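Local coordinates for major capsid protein (Faustovirus, PDB 5J7O), which probably builds the capsid shell of this large double-stranded DNA virus as a trimer of double jelly-roll subunits, at residues P94-F99 with N398-P403; F100-V105 with W302-R307; V346-T351 with Q366-T371; Q484-V489 with Q505-V510. One frame throughout, in Å; residues are numbered along the deposited sequence.

Residues 94-99 and 100-105, consecutive in the chain, open the two widest loops of the set. Interaction 2 closes first, at 302-307; interaction 3 then opens and closes over a short connection, and interaction 1 closes at 398-403 with both inside its span. Interaction 4 follows in series, and none of the loops cross. Interactions 1 and 2 touch through Ile399 and Ser101 and tie strand 99-109 to strand 389-401 and the loop before strand 310-311. Interactions 3 and 4, whose centres lie about 65 to 78 Å from those of 1 and 2, join neighbouring strands of one seven-strand sheet, meeting where strand 364-375 runs beside strand 503-521.

Interaction 1 (P94-F99 with N398-P403); sequences PQFGDF and NIFVTP
Phe99 and Ile399 form an antiparallel hydrogen-bonded pair, Phe99 N giving to Ile399 O (3.1 Å) and Ile399 N to Phe99 O (2.8 Å). Their side chains lie on the same face of the sheet, and the Phe99 ring, with CG anti to its own carbonyl carbon (chi1 -57°), offers its edge to CG2 of Val401, which lies in the ring plane 3.8 Å from CE1. Asp98 stands opposite Ile399 as well, making a classic beta bulge. The Asp98 carboxylate takes a nearly straight bond from the backbone two residues beyond Ile399: Val401 N meets the anti lone pair of Asp98 OD2 at 2.9 Å. Asn398 holds the other end. Its OD1 accepts Gly97 N at 3.0 Å, the donor tilted from the carbonyl plane, while the amide lies across the CD2 side of the Phe96 ring. The ring of Phe400 reaches back over Gly97 to Phe96: CZ points at the centre of one face of Phe96 in an edge-to-face pair with planes at 85°, and Gly97 CA sits over a face of Phe400 in a CH-pi contact, 3.9 Å from the ring centroid. Around this corner, strand 69-76 pairs with Asn398 and Phe400 through Glu72 and Gly70, and helix 403-412, with Thr402 at its N-cap, packs His406 and Ile410 against Asp98, Phe99 and Val401.

Interaction 2 (F100-V105 with W302-R307); sequences FSDMVV and WFRDPR
Arg304 reaches back over strand 100-105, its chain bent about CG-CD (chi3 -55°), and lays one guanidinium face on Asp102 CB, 3.3 Å from NH1. NH2 lies beside Met103 O, near the guanidinium plane, but the modelled separation is implausibly short and the N-H poorly aimed, so the bond is doubtful. Nearer the backbone, Ser101 OG gives a hydrogen bond to Phe303 O at 3.3 Å. The Phe303 ring turns its edge to this strand: Ser101 O lies in the ring plane 3.2 Å from CD1, and the sulfur of Met103 stands at the same rim as a Met-aromatic contact, with CE 3.7 Å from Phe303 CE1. Farther out, Phe191 and Phe301 pack on the Phe303 ring; Tyr73 and Asn397 bond the Asp102 carboxylate, Asn552 of the third subunit bonds Arg304 NH1, and Tyr548 of that subunit bonds both. Asp102 OD2 and Arg304 NH1 are 4.2 Å apart, the oxygen well out of the guanidinium plane, so the opposite charges probably attract without a direct bond.

Interaction 3 (V346-T351 with Q366-T371); sequences VETLLT and QYNRYT
Val346 and Tyr370 are joined by two backbone bonds, Val346 N to Tyr370 O and Tyr370 N to Val346 O, each 2.8 Å. Thr348 and Asn368 repeat the pattern, with Thr348 N 3.0 Å from Asn368 O. The return bond, Asn368 N to Thr348 O, is 3.2 Å. On the face that carries Glu347, Tyr367 and Arg369, the hydroxyl of Tyr367 donates to Glu347 OE1, which lies in the ring plane with the carboxylate turned 86° to it; the modelled distance is too short to take literally. On the face of Thr348 and Asn368, a water bonds Thr348 OG1 (2.6 Å), the Thr348 carbonyl oxygen and Asn368 OD1. The segments are the two arms of an antiparallel hairpin, strands 341-351 and 364-375, inside the mixed seven-strand sheet that also contains strands 149-158 and 503-521. Beside Glu347 and Tyr367, Arg369 reaches into the trimer through a cation-pi contact with Tyr486 of the third subunit. Outward from the polar pairs, Leu350 and Gln366 lie side by side, CD2 of the leucine 3.6 Å from NE2, while Leu349 CD1 meets the edge of the Tyr367 ring.

Interaction 4 (Q484-V489 with Q505-V510); sequences QSYARV and QSASQV
Arg488 and Gln505 run side by side from neighbouring strands, their guanidinium and amide stacked with planes 12° apart. Gln505 CG lies over one guanidinium face, 3.4 Å from CZ, and Arg488 NH2 stands 3.2 Å from Gln505 CD. Arg488 also meets Phe503 in a cation-pi contact. Next along the same side is the ring of Tyr486: one face carries NE2 of Gln484 toward its rim, Ala507 CB comes within 3.7 Å of CD1, and Arg369 of the second subunit makes a cation-pi contact with it. Gln484 doubles back at its second torsion (chi2 77°), and this fold lets its amide serve two partners. OE1 accepts Gln509 NE2 at 3.0 Å, nearly along the C=O axis, while NE2 gives to Ser485 O at 3.0 Å. Ser508 N reaches that carbonyl oxygen from the opposite face of its plane. On the sheet's other side, Ser485 OG and Ser508 OG are hydrogen-bonded, though the modelled separation is doubtfully short; Ser508 OG also bonds Tyr486 N of the third subunit, and Ser485 packs on its counterparts in both other subunits. Backbone bonds such as Ala487 N to Ser506 O (2.8 Å) complete the antiparallel ladder. This is a beta hairpin at the edge, within this chain, of the seven-strand sheet, far from the chain's centre, where three copies meet, consistent with a trimeric double jelly-roll capsomer.

Interaction 1 (P94-F99 with N398-P403)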
loop_
_atom_site.group_PDB
_atom_site.type_symbol
_atom_site.label_atom_id
_atom_site.label_comp_id
_atom_site.label_asym_id
_atom_site.label_seq_id
_atom_site.Cartn_x
_atom_site.Cartn_y
_atom_site.Cartn_z
ATOM N N PRO B 94 -30.070 25.786 -4.460
ATOM C CA PRO B 94 -31.402 26.087 -3.927
ATOM C C PRO B 94 -31.331 26.677 -2.530
ATOM O O PRO B 94 -30.351 26.517 -1.799
ATOM C CB PRO B 94 -32.101 24.720 -3.914
ATOM C CG PRO B 94 -31.280 23.847 -4.813
ATOM C CD PRO B 94 -29.877 24.345 -4.680
ATOM N N GLN B 95 -32.397 27.380 -2.165
ATOM C CA GLN B 95 -32.528 27.916 -0.820
ATOM C C GLN B 95 -33.056 26.818 0.094
ATOM O O GLN B 95 -34.166 26.315 -0.106
ATOM C CB GLN B 95 -33.452 29.129 -0.815
ATOM C CG GLN B 95 -33.293 30.016 0.402
ATOM C CD GLN B 95 -33.862 31.398 0.180
ATOM O OE1 GLN B 95 -33.172 32.294 -0.309
ATOM N NE2 GLN B 95 -35.127 31.582 0.538
ATOM N N PHE B 96 -32.253 26.436 1.084
ATOM C CA PHE B 96 -32.613 25.332 1.962
ATOM C C PHE B 96 -32.151 25.610 3.387
ATOM O O PHE B 96 -32.967 25.917 4.262
ATOM C CB PHE B 96 -32.008 24.024 1.444
ATOM C CG PHE B 96 -32.554 22.791 2.107
ATOM C CD1 PHE B 96 -33.772 22.818 2.767
ATOM C CD2 PHE B 96 -31.842 21.604 2.074
ATOM C CE1 PHE B 96 -34.270 21.681 3.377
ATOM C CE2 PHE B 96 -32.334 20.465 2.683
ATOM C CZ PHE B 96 -33.550 20.503 3.335
ATOM N N GLY B 97 -30.843 25.508 3.631
ATOM C CA GLY B 97 -30.313 25.731 4.959
ATOM C C GLY B 97 -29.886 27.170 5.193
ATOM O O GLY B 97 -29.899 28.007 4.293
ATOM N N ASP B 98 -29.515 27.451 6.444
ATOM C CA ASP B 98 -28.917 28.741 6.762
ATOM C C ASP B 98 -27.538 28.876 6.130
ATOM O O ASP B 98 -27.104 29.990 5.816
ATOM C CB ASP B 98 -28.825 28.919 8.278
ATOM C CG ASP B 98 -30.171 28.792 8.961
ATOM O OD1 ASP B 98 -31.151 29.385 8.463
ATOM O OD2 ASP B 98 -30.252 28.094 9.994
ATOM N N PHE B 99 -26.844 27.757 5.945
ATOM C CA PHE B 99 -25.539 27.718 5.306
ATOM C C PHE B 99 -25.514 26.535 4.348
ATOM O O PHE B 99 -26.287 25.585 4.492
ATOM C CB PHE B 99 -24.400 27.584 6.334
ATOM C CG PHE B 99 -24.377 28.671 7.374
ATOM C CD1 PHE B 99 -25.235 28.630 8.461
ATOM C CD2 PHE B 99 -23.477 29.719 7.277
ATOM C CE1 PHE B 99 -25.212 29.627 9.419
ATOM C CE2 PHE B 99 -23.448 30.718 8.231
ATOM C CZ PHE B 99 -24.319 30.672 9.302
ATOM N N ASN B 398 -26.535 21.111 3.532
ATOM C CA ASN B 398 -27.189 22.299 4.061
ATOM C C ASN B 398 -27.155 22.266 5.580
ATOM O O ASN B 398 -27.610 21.296 6.195
ATOM C CB ASN B 398 -28.631 22.401 3.562
ATOM C CG ASN B 398 -28.713 22.867 2.125
ATOM O OD1 ASN B 398 -28.895 24.056 1.857
ATOM N ND2 ASN B 398 -28.569 21.937 1.190
ATOM N N ILE B 399 -26.628 23.331 6.180
ATOM C CA ILE B 399 -26.445 23.422 7.624
ATOM C C ILE B 399 -27.532 24.316 8.205
ATOM O O ILE B 399 -27.795 25.407 7.685
ATOM C CB ILE B 399 -25.045 23.956 7.971
ATOM C CG1 ILE B 399 -23.972 22.967 7.507
ATOM C CG2 ILE B 399 -24.923 24.227 9.462
ATOM C CD1 ILE B 399 -22.563 23.378 7.868
ATOM N N PHE B 400 -28.160 23.853 9.282
ATOM C CA PHE B 400 -29.206 24.591 9.976
ATOM C C PHE B 400 -28.733 24.931 11.382
ATOM O O PHE B 400 -28.134 24.093 12.062
ATOM C CB PHE B 400 -30.506 23.778 10.042
ATOM C CG PHE B 400 -31.045 23.384 8.696
ATOM C CD1 PHE B 400 -30.545 22.275 8.031
ATOM C CD2 PHE B 400 -32.057 24.116 8.098
ATOM C CE1 PHE B 400 -31.038 21.910 6.793
ATOM C CE2 PHE B 400 -32.557 23.754 6.861
ATOM C CZ PHE B 400 -32.046 22.650 6.208
ATOM N N VAL B 401 -28.995 26.166 11.811
ATOM C CA VAL B 401 -28.614 26.643 13.135
ATOM C C VAL B 401 -29.797 27.385 13.744
ATOM O O VAL B 401 -30.767 27.724 13.062
ATOM C CB VAL B 401 -27.368 27.555 13.098
ATOM C CG1 VAL B 401 -26.155 26.785 12.589
ATOM C CG2 VAL B 401 -27.632 28.780 12.236
ATOM N N THR B 402 -29.707 27.636 15.048
ATOM C CA THR B 402 -30.788 28.303 15.755
ATOM C C THR B 402 -30.932 29.746 15.273
ATOM O O THR B 402 -29.955 30.370 14.849
ATOM C CB THR B 402 -30.540 28.286 17.263
ATOM O OG1 THR B 402 -29.370 29.055 17.567
ATOM C CG2 THR B 402 -30.348 26.861 17.753
ATOM N N PRO B 403 -32.149 30.297 15.319
ATOM C CA PRO B 403 -32.337 31.687 14.871
ATOM C C PRO B 403 -31.562 32.702 15.693
ATOM O O PRO B 403 -31.112 33.713 15.141
ATOM C CB PRO B 403 -33.853 31.895 15.005
ATOM C CG PRO B 403 -34.433 30.518 14.967
ATOM C CD PRO B 403 -33.426 29.642 15.648
#

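Interaction 2 (F100-V105 with W302-R307)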
loop_
_atom_site.group_PDB
_atom_site.type_symbol
_atom_site.label_atom_id
_atom_site.label_comp_id
_atom_site.label_asym_id
_atom_site.label_seq_id
_atom_site.Cartn_x
_atom_site.Cartn_y
_atom_site.Cartn_z
ATOM N N PHE B 100 -24.625 26.597 3.360
ATOM C CA PHE B 100 -24.352 25.443 2.516
ATOM C C PHE B 100 -22.855 25.170 2.505
ATOM O O PHE B 100 -22.036 26.088 2.601
ATOM C CB PHE B 100 -24.895 25.612 1.079
ATOM C CG PHE B 100 -24.494 26.894 0.402
ATOM C CD1 PHE B 100 -25.268 28.035 0.536
ATOM C CD2 PHE B 100 -23.369 26.945 -0.405
ATOM C CE1 PHE B 100 -24.913 29.211 -0.101
ATOM C CE2 PHE B 100 -23.008 28.117 -1.045
ATOM C CZ PHE B 100 -23.781 29.251 -0.892
ATOM N N SER B 101 -22.508 23.885 2.404
ATOM C CA SER B 101 -21.133 23.450 2.615
ATOM C C SER B 101 -20.621 22.599 1.460
ATOM O O SER B 101 -20.592 23.052 0.311
ATOM C CB SER B 101 -21.027 22.678 3.932
ATOM O OG SER B 101 -19.676 22.488 4.311
ATOM N N ASP B 102 -20.216 21.365 1.755
ATOM C CA ASP B 102 -19.560 20.526 0.761
ATOM C C ASP B 102 -20.522 20.143 -0.359
ATOM O O ASP B 102 -21.728 19.987 -0.154
ATOM C CB ASP B 102 -18.988 19.268 1.418
ATOM C CG ASP B 102 -20.026 18.494 2.206
ATOM O OD1 ASP B 102 -20.416 18.965 3.296
ATOM O OD2 ASP B 102 -20.443 17.410 1.744
ATOM N N MET B 103 -19.966 19.994 -1.561
ATOM C CA MET B 103 -20.741 19.699 -2.756
ATOM C C MET B 103 -20.119 18.532 -3.507
ATOM O O MET B 103 -18.892 18.404 -3.570
ATOM C CB MET B 103 -20.832 20.922 -3.678
ATOM C CG MET B 103 -21.526 22.118 -3.050
ATOM S SD MET B 103 -21.690 23.508 -4.188
ATOM C CE MET B 103 -22.587 24.671 -3.162
ATOM N N VAL B 104 -20.973 17.688 -4.076
ATOM C CA VAL B 104 -20.536 16.542 -4.865
ATOM C C VAL B 104 -21.558 16.317 -5.971
ATOM O O VAL B 104 -22.764 16.476 -5.762
ATOM C CB VAL B 104 -20.344 15.290 -3.977
ATOM C CG1 VAL B 104 -21.660 14.849 -3.352
ATOM C CG2 VAL B 104 -19.708 14.162 -4.764
ATOM N N VAL B 105 -21.071 15.972 -7.160
ATOM C CA VAL B 105 -21.899 15.879 -8.357
ATOM C C VAL B 105 -21.961 14.424 -8.797
ATOM O O VAL B 105 -20.928 13.809 -9.088
ATOM C CB VAL B 105 -21.363 16.770 -9.487
ATOM C CG1 VAL B 105 -22.179 16.566 -10.749
ATOM C CG2 VAL B 105 -21.384 18.229 -9.069
ATOM N N TRP B 302 -13.225 25.857 -1.326
ATOM C CA TRP B 302 -12.767 26.050 0.048
ATOM C C TRP B 302 -13.887 25.785 1.048
ATOM O O TRP B 302 -13.632 25.287 2.150
ATOM C CB TRP B 302 -12.209 27.466 0.226
ATOM C CG TRP B 302 -13.272 28.482 0.492
ATOM C CD1 TRP B 302 -13.711 28.907 1.711
ATOM C CD2 TRP B 302 -14.059 29.176 -0.482
ATOM N NE1 TRP B 302 -14.718 29.827 1.558
ATOM C CE2 TRP B 302 -14.951 30.010 0.221
ATOM C CE3 TRP B 302 -14.094 29.178 -1.880
ATOM C CZ2 TRP B 302 -15.864 30.836 -0.425
ATOM C CZ3 TRP B 302 -15.001 29.998 -2.519
ATOM C CH2 TRP B 302 -15.875 30.815 -1.792
ATOM N N PHE B 303 -15.137 26.070 0.673
ATOM C CA PHE B 303 -16.238 26.026 1.627
ATOM C C PHE B 303 -16.689 24.594 1.875
ATOM O O PHE B 303 -17.802 24.358 2.352
ATOM C CB PHE B 303 -17.413 26.889 1.151
ATOM C CG PHE B 303 -17.869 26.589 -0.245
ATOM C CD1 PHE B 303 -18.731 25.532 -0.504
ATOM C CD2 PHE B 303 -17.454 27.380 -1.300
ATOM C CE1 PHE B 303 -19.159 25.269 -1.795
ATOM C CE2 PHE B 303 -17.882 27.126 -2.591
ATOM C CZ PHE B 303 -18.734 26.065 -2.838
ATOM N N ARG B 304 -15.835 23.626 1.532
ATOM C CA ARG B 304 -16.089 22.249 1.927
ATOM C C ARG B 304 -15.895 22.068 3.425
ATOM O O ARG B 304 -16.579 21.245 4.046
ATOM C CB ARG B 304 -15.172 21.314 1.137
ATOM C CG ARG B 304 -15.045 19.902 1.682
ATOM C CD ARG B 304 -14.453 18.987 0.622
ATOM N NE ARG B 304 -15.240 19.056 -0.605
ATOM C CZ ARG B 304 -16.278 18.270 -0.866
ATOM N NH1 ARG B 304 -16.644 17.346 0.011
ATOM N NH2 ARG B 304 -16.949 18.404 -2.003
ATOM N N ASP B 305 -14.982 22.830 4.012
ATOM C CA ASP B 305 -14.767 22.857 5.451
ATOM C C ASP B 305 -16.055 23.266 6.159
ATOM O O ASP B 305 -16.604 24.336 5.853
ATOM C CB ASP B 305 -13.638 23.839 5.769
ATOM C CG ASP B 305 -13.138 23.737 7.199
ATOM O OD1 ASP B 305 -13.903 23.313 8.089
ATOM O OD2 ASP B 305 -11.966 24.101 7.434
ATOM N N PRO B 306 -16.574 22.457 7.089
ATOM C CA PRO B 306 -17.790 22.868 7.816
ATOM C C PRO B 306 -17.643 24.201 8.528
ATOM O O PRO B 306 -18.605 24.978 8.588
ATOM C CB PRO B 306 -18.009 21.716 8.807
ATOM C CG PRO B 306 -17.338 20.543 8.174
ATOM C CD PRO B 306 -16.142 21.096 7.454
ATOM N N ARG B 307 -16.455 24.488 9.068
ATOM C CA ARG B 307 -16.213 25.772 9.717
ATOM C C ARG B 307 -16.432 26.939 8.763
ATOM O O ARG B 307 -16.763 28.047 9.201
ATOM C CB ARG B 307 -14.788 25.813 10.269
ATOM C CG ARG B 307 -14.523 24.872 11.431
ATOM C CD ARG B 307 -13.044 24.867 11.787
ATOM N NE ARG B 307 -12.221 24.342 10.701
ATOM C CZ ARG B 307 -10.898 24.231 10.758
ATOM N NH1 ARG B 307 -10.246 24.619 11.846
ATOM N NH2 ARG B 307 -10.224 23.740 9.726
#

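Interaction 3 (V346-T351 with Q366-T371)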
loop_
_atom_site.group_PDB
_atom_site.type_symbol
_atom_site.label_atom_id
_atom_site.label_comp_id
_atom_site.label_asym_id
_atom_site.label_seq_id
_atom_site.Cartn_x
_atom_site.Cartn_y
_atom_site.Cartn_z
ATOM N N VAL B 346 8.296 -17.638 -35.159
ATOM C CA VAL B 346 9.512 -17.933 -35.906
ATOM C C VAL B 346 9.898 -19.376 -35.622
ATOM O O VAL B 346 10.000 -19.778 -34.456
ATOM C CB VAL B 346 10.664 -16.980 -35.534
ATOM C CG1 VAL B 346 11.948 -17.410 -36.230
ATOM C CG2 VAL B 346 10.313 -15.549 -35.901
ATOM N N GLU B 347 10.095 -20.154 -36.681
ATOM C CA GLU B 347 10.550 -21.532 -36.574
ATOM C C GLU B 347 11.871 -21.672 -37.314
ATOM O O GLU B 347 12.007 -21.198 -38.446
ATOM C CB GLU B 347 9.520 -22.508 -37.146
ATOM C CG GLU B 347 8.197 -22.523 -36.405
ATOM C CD GLU B 347 7.114 -23.256 -37.171
ATOM O OE1 GLU B 347 6.810 -24.417 -36.825
ATOM O OE2 GLU B 347 6.574 -22.669 -38.132
ATOM N N THR B 348 12.841 -22.313 -36.671
ATOM C CA THR B 348 14.133 -22.601 -37.277
ATOM C C THR B 348 14.285 -24.108 -37.423
ATOM O O THR B 348 14.042 -24.856 -36.470
ATOM C CB THR B 348 15.280 -22.030 -36.441
ATOM O OG1 THR B 348 15.242 -22.593 -35.124
ATOM C CG2 THR B 348 15.168 -20.515 -36.345
ATOM N N LEU B 349 14.676 -24.548 -38.616
ATOM C CA LEU B 349 14.881 -25.962 -38.916
ATOM C C LEU B 349 16.345 -26.165 -39.282
ATOM O O LEU B 349 16.804 -25.676 -40.320
ATOM C CB LEU B 349 13.967 -26.432 -40.047
ATOM C CG LEU B 349 12.488 -26.680 -39.736
ATOM C CD1 LEU B 349 11.705 -25.377 -39.658
ATOM C CD2 LEU B 349 11.881 -27.615 -40.773
ATOM N N LEU B 350 17.074 -26.886 -38.433
ATOM C CA LEU B 350 18.480 -27.194 -38.682
ATOM C C LEU B 350 18.556 -28.566 -39.341
ATOM O O LEU B 350 18.495 -29.598 -38.667
ATOM C CB LEU B 350 19.283 -27.150 -37.387
ATOM C CG LEU B 350 20.745 -27.603 -37.456
ATOM C CD1 LEU B 350 21.536 -26.754 -38.439
ATOM C CD2 LEU B 350 21.386 -27.568 -36.077
ATOM N N THR B 351 18.673 -28.581 -40.664
ATOM C CA THR B 351 18.949 -29.802 -41.403
ATOM C C THR B 351 20.420 -29.842 -41.797
ATOM O O THR B 351 21.116 -28.825 -41.800
ATOM C CB THR B 351 18.067 -29.914 -42.653
ATOM O OG1 THR B 351 18.281 -28.779 -43.500
ATOM C CG2 THR B 351 16.596 -29.990 -42.268
ATOM N N GLN B 366 17.638 -30.184 -35.258
ATOM C CA GLN B 366 17.103 -29.327 -34.210
ATOM C C GLN B 366 15.965 -28.478 -34.756
ATOM O O GLN B 366 16.031 -27.987 -35.886
ATOM C CB GLN B 366 18.187 -28.413 -33.624
ATOM C CG GLN B 366 19.391 -29.146 -33.060
ATOM C CD GLN B 366 20.469 -28.197 -32.578
ATOM O OE1 GLN B 366 20.183 -27.067 -32.180
ATOM N NE2 GLN B 366 21.718 -28.648 -32.621
ATOM N N TYR B 367 14.928 -28.307 -33.941
ATOM C CA TYR B 367 13.799 -27.446 -34.258
ATOM C C TYR B 367 13.569 -26.490 -33.098
ATOM O O TYR B 367 13.663 -26.883 -31.932
ATOM C CB TYR B 367 12.527 -28.267 -34.536
ATOM C CG TYR B 367 11.251 -27.449 -34.592
ATOM C CD1 TYR B 367 10.811 -26.890 -35.787
ATOM C CD2 TYR B 367 10.483 -27.245 -33.451
ATOM C CE1 TYR B 367 9.645 -26.146 -35.839
ATOM C CE2 TYR B 367 9.322 -26.501 -33.495
ATOM C CZ TYR B 367 8.907 -25.952 -34.689
ATOM O OH TYR B 367 7.744 -25.218 -34.731
ATOM N N ASN B 368 13.273 -25.235 -33.424
ATOM C CA ASN B 368 12.952 -24.223 -32.428
ATOM C C ASN B 368 11.742 -23.431 -32.894
ATOM O O ASN B 368 11.612 -23.127 -34.082
ATOM C CB ASN B 368 14.130 -23.269 -32.182
ATOM C CG ASN B 368 15.284 -23.939 -31.466
ATOM O OD1 ASN B 368 16.028 -24.722 -32.056
ATOM N ND2 ASN B 368 15.448 -23.623 -30.186
ATOM N N ARG B 369 10.858 -23.102 -31.955
ATOM C CA ARG B 369 9.713 -22.246 -32.227
ATOM C C ARG B 369 9.695 -21.104 -31.223
ATOM O O ARG B 369 9.883 -21.322 -30.023
ATOM C CB ARG B 369 8.393 -23.025 -32.165
ATOM C CG ARG B 369 7.160 -22.139 -32.285
ATOM C CD ARG B 369 5.885 -22.951 -32.406
ATOM N NE ARG B 369 4.700 -22.101 -32.325
ATOM C CZ ARG B 369 3.467 -22.509 -32.607
ATOM N NH1 ARG B 369 3.251 -23.758 -32.998
ATOM N NH2 ARG B 369 2.449 -21.665 -32.503
ATOM N N TYR B 370 9.477 -19.889 -31.721
ATOM C CA TYR B 370 9.375 -18.695 -30.890
ATOM C C TYR B 370 8.054 -18.019 -31.218
ATOM O O TYR B 370 7.810 -17.671 -32.377
ATOM C CB TYR B 370 10.547 -17.742 -31.141
ATOM C CG TYR B 370 11.919 -18.375 -31.011
ATOM C CD1 TYR B 370 12.649 -18.260 -29.836
ATOM C CD2 TYR B 370 12.487 -19.074 -32.071
ATOM C CE1 TYR B 370 13.904 -18.831 -29.715
ATOM C CE2 TYR B 370 13.740 -19.648 -31.959
ATOM C CZ TYR B 370 14.444 -19.523 -30.779
ATOM O OH TYR B 370 15.692 -20.093 -30.666
ATOM N N THR B 371 7.203 -17.833 -30.209
ATOM C CA THR B 371 5.842 -17.354 -30.423
ATOM C C THR B 371 5.524 -16.218 -29.463
ATOM O O THR B 371 5.600 -16.395 -28.242
ATOM C CB THR B 371 4.828 -18.488 -30.250
ATOM O OG1 THR B 371 5.100 -19.523 -31.201
ATOM C CG2 THR B 371 3.410 -17.970 -30.455
HETATM O O HOH W 1 16.342 -24.993 -35.065
#

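Interaction 4 (Q484-V489 with Q505-V510)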
loop_
_atom_site.group_PDB
_atom_site.type_symbol
_atom_site.label_atom_id
_atom_site.label_comp_id
_atom_site.label_asym_id
_atom_site.label_seq_id
_atom_site.Cartn_x
_atom_site.Cartn_y
_atom_site.Cartn_z
ATOM N N GLN B 484 9.508 -21.485 -21.454
ATOM C CA GLN B 484 10.512 -22.247 -22.183
ATOM C C GLN B 484 10.240 -23.737 -22.029
ATOM O O GLN B 484 9.931 -24.212 -20.933
ATOM C CB GLN B 484 11.920 -21.918 -21.681
ATOM C CG GLN B 484 13.022 -22.785 -22.277
ATOM C CD GLN B 484 13.385 -22.388 -23.695
ATOM O OE1 GLN B 484 13.791 -21.255 -23.946
ATOM N NE2 GLN B 484 13.243 -23.321 -24.628
ATOM N N SER B 485 10.350 -24.470 -23.134
ATOM C CA SER B 485 10.154 -25.910 -23.122
ATOM C C SER B 485 11.233 -26.576 -23.959
ATOM O O SER B 485 11.776 -25.978 -24.892
ATOM C CB SER B 485 8.771 -26.302 -23.658
ATOM O OG SER B 485 8.710 -26.168 -25.067
ATOM N N TYR B 486 11.538 -27.822 -23.610
ATOM C CA TYR B 486 12.445 -28.654 -24.381
ATOM C C TYR B 486 11.828 -30.033 -24.548
ATOM O O TYR B 486 11.037 -30.482 -23.714
ATOM C CB TYR B 486 13.821 -28.772 -23.712
ATOM C CG TYR B 486 14.497 -27.444 -23.464
ATOM C CD1 TYR B 486 15.188 -26.794 -24.477
ATOM C CD2 TYR B 486 14.444 -26.842 -22.215
ATOM C CE1 TYR B 486 15.806 -25.578 -24.253
ATOM C CE2 TYR B 486 15.058 -25.628 -21.981
ATOM C CZ TYR B 486 15.737 -25.000 -23.003
ATOM O OH TYR B 486 16.350 -23.790 -22.771
ATOM N N ALA B 487 12.192 -30.698 -25.641
ATOM C CA ALA B 487 11.694 -32.035 -25.921
ATOM C C ALA B 487 12.712 -32.774 -26.776
ATOM O O ALA B 487 13.267 -32.208 -27.721
ATOM C CB ALA B 487 10.333 -31.996 -26.626
ATOM N N ARG B 488 12.954 -34.036 -26.430
ATOM C CA ARG B 488 13.883 -34.893 -27.149
ATOM C C ARG B 488 13.231 -36.246 -27.393
ATOM O O ARG B 488 12.586 -36.802 -26.499
ATOM C CB ARG B 488 15.193 -35.075 -26.370
ATOM C CG ARG B 488 16.246 -34.001 -26.608
ATOM C CD ARG B 488 17.520 -34.361 -25.858
ATOM N NE ARG B 488 18.715 -33.697 -26.373
ATOM C CZ ARG B 488 19.361 -34.070 -27.472
ATOM N NH1 ARG B 488 18.915 -35.089 -28.191
ATOM N NH2 ARG B 488 20.448 -33.418 -27.862
ATOM N N VAL B 489 13.399 -36.770 -28.606
ATOM C CA VAL B 489 12.792 -38.033 -29.011
ATOM C C VAL B 489 13.773 -38.789 -29.899
ATOM O O VAL B 489 14.434 -38.197 -30.760
ATOM C CB VAL B 489 11.449 -37.811 -29.746
ATOM C CG1 VAL B 489 10.985 -39.091 -30.426
ATOM C CG2 VAL B 489 10.378 -37.312 -28.784
ATOM N N GLN B 505 16.076 -32.936 -31.316
ATOM C CA GLN B 505 15.884 -31.876 -30.339
ATOM C C GLN B 505 14.743 -30.964 -30.768
ATOM O O GLN B 505 14.534 -30.719 -31.961
ATOM C CB GLN B 505 17.152 -31.034 -30.162
ATOM C CG GLN B 505 18.395 -31.827 -29.829
ATOM C CD GLN B 505 19.645 -30.970 -29.831
ATOM O OE1 GLN B 505 19.760 -30.016 -29.061
ATOM N NE2 GLN B 505 20.586 -31.301 -30.707
ATOM N N SER B 506 14.016 -30.451 -29.780
ATOM C CA SER B 506 12.958 -29.484 -30.027
ATOM C C SER B 506 12.847 -28.565 -28.820
ATOM O O SER B 506 13.048 -28.989 -27.679
ATOM C CB SER B 506 11.616 -30.169 -30.309
ATOM O OG SER B 506 10.659 -29.230 -30.764
ATOM N N ALA B 507 12.535 -27.299 -29.085
ATOM C CA ALA B 507 12.435 -26.301 -28.031
ATOM C C ALA B 507 11.477 -25.207 -28.474
ATOM O O ALA B 507 11.375 -24.897 -29.663
ATOM C CB ALA B 507 13.804 -25.702 -27.689
ATOM N N SER B 508 10.775 -24.623 -27.504
ATOM C CA SER B 508 9.826 -23.560 -27.795
ATOM C C SER B 508 9.874 -22.497 -26.708
ATOM O O SER B 508 10.014 -22.810 -25.522
ATOM C CB SER B 508 8.395 -24.103 -27.928
ATOM O OG SER B 508 7.928 -24.636 -26.701
ATOM N N GLN B 509 9.771 -21.238 -27.131
ATOM C CA GLN B 509 9.539 -20.102 -26.249
ATOM C C GLN B 509 8.216 -19.470 -26.649
ATOM O O GLN B 509 8.075 -18.991 -27.779
ATOM C CB GLN B 509 10.660 -19.065 -26.348
ATOM C CG GLN B 509 12.021 -19.523 -25.882
ATOM C CD GLN B 509 13.018 -18.380 -25.837
ATOM O OE1 GLN B 509 13.019 -17.508 -26.707
ATOM N NE2 GLN B 509 13.861 -18.370 -24.813
ATOM N N VAL B 510 7.252 -19.470 -25.735
ATOM C CA VAL B 510 5.942 -18.880 -25.977
ATOM C C VAL B 510 5.718 -17.776 -24.956
ATOM O O VAL B 510 5.927 -17.984 -23.754
ATOM C CB VAL B 510 4.819 -19.929 -25.903
ATOM C CG1 VAL B 510 3.466 -19.272 -26.136
ATOM C CG2 VAL B 510 5.056 -21.034 -26.918
#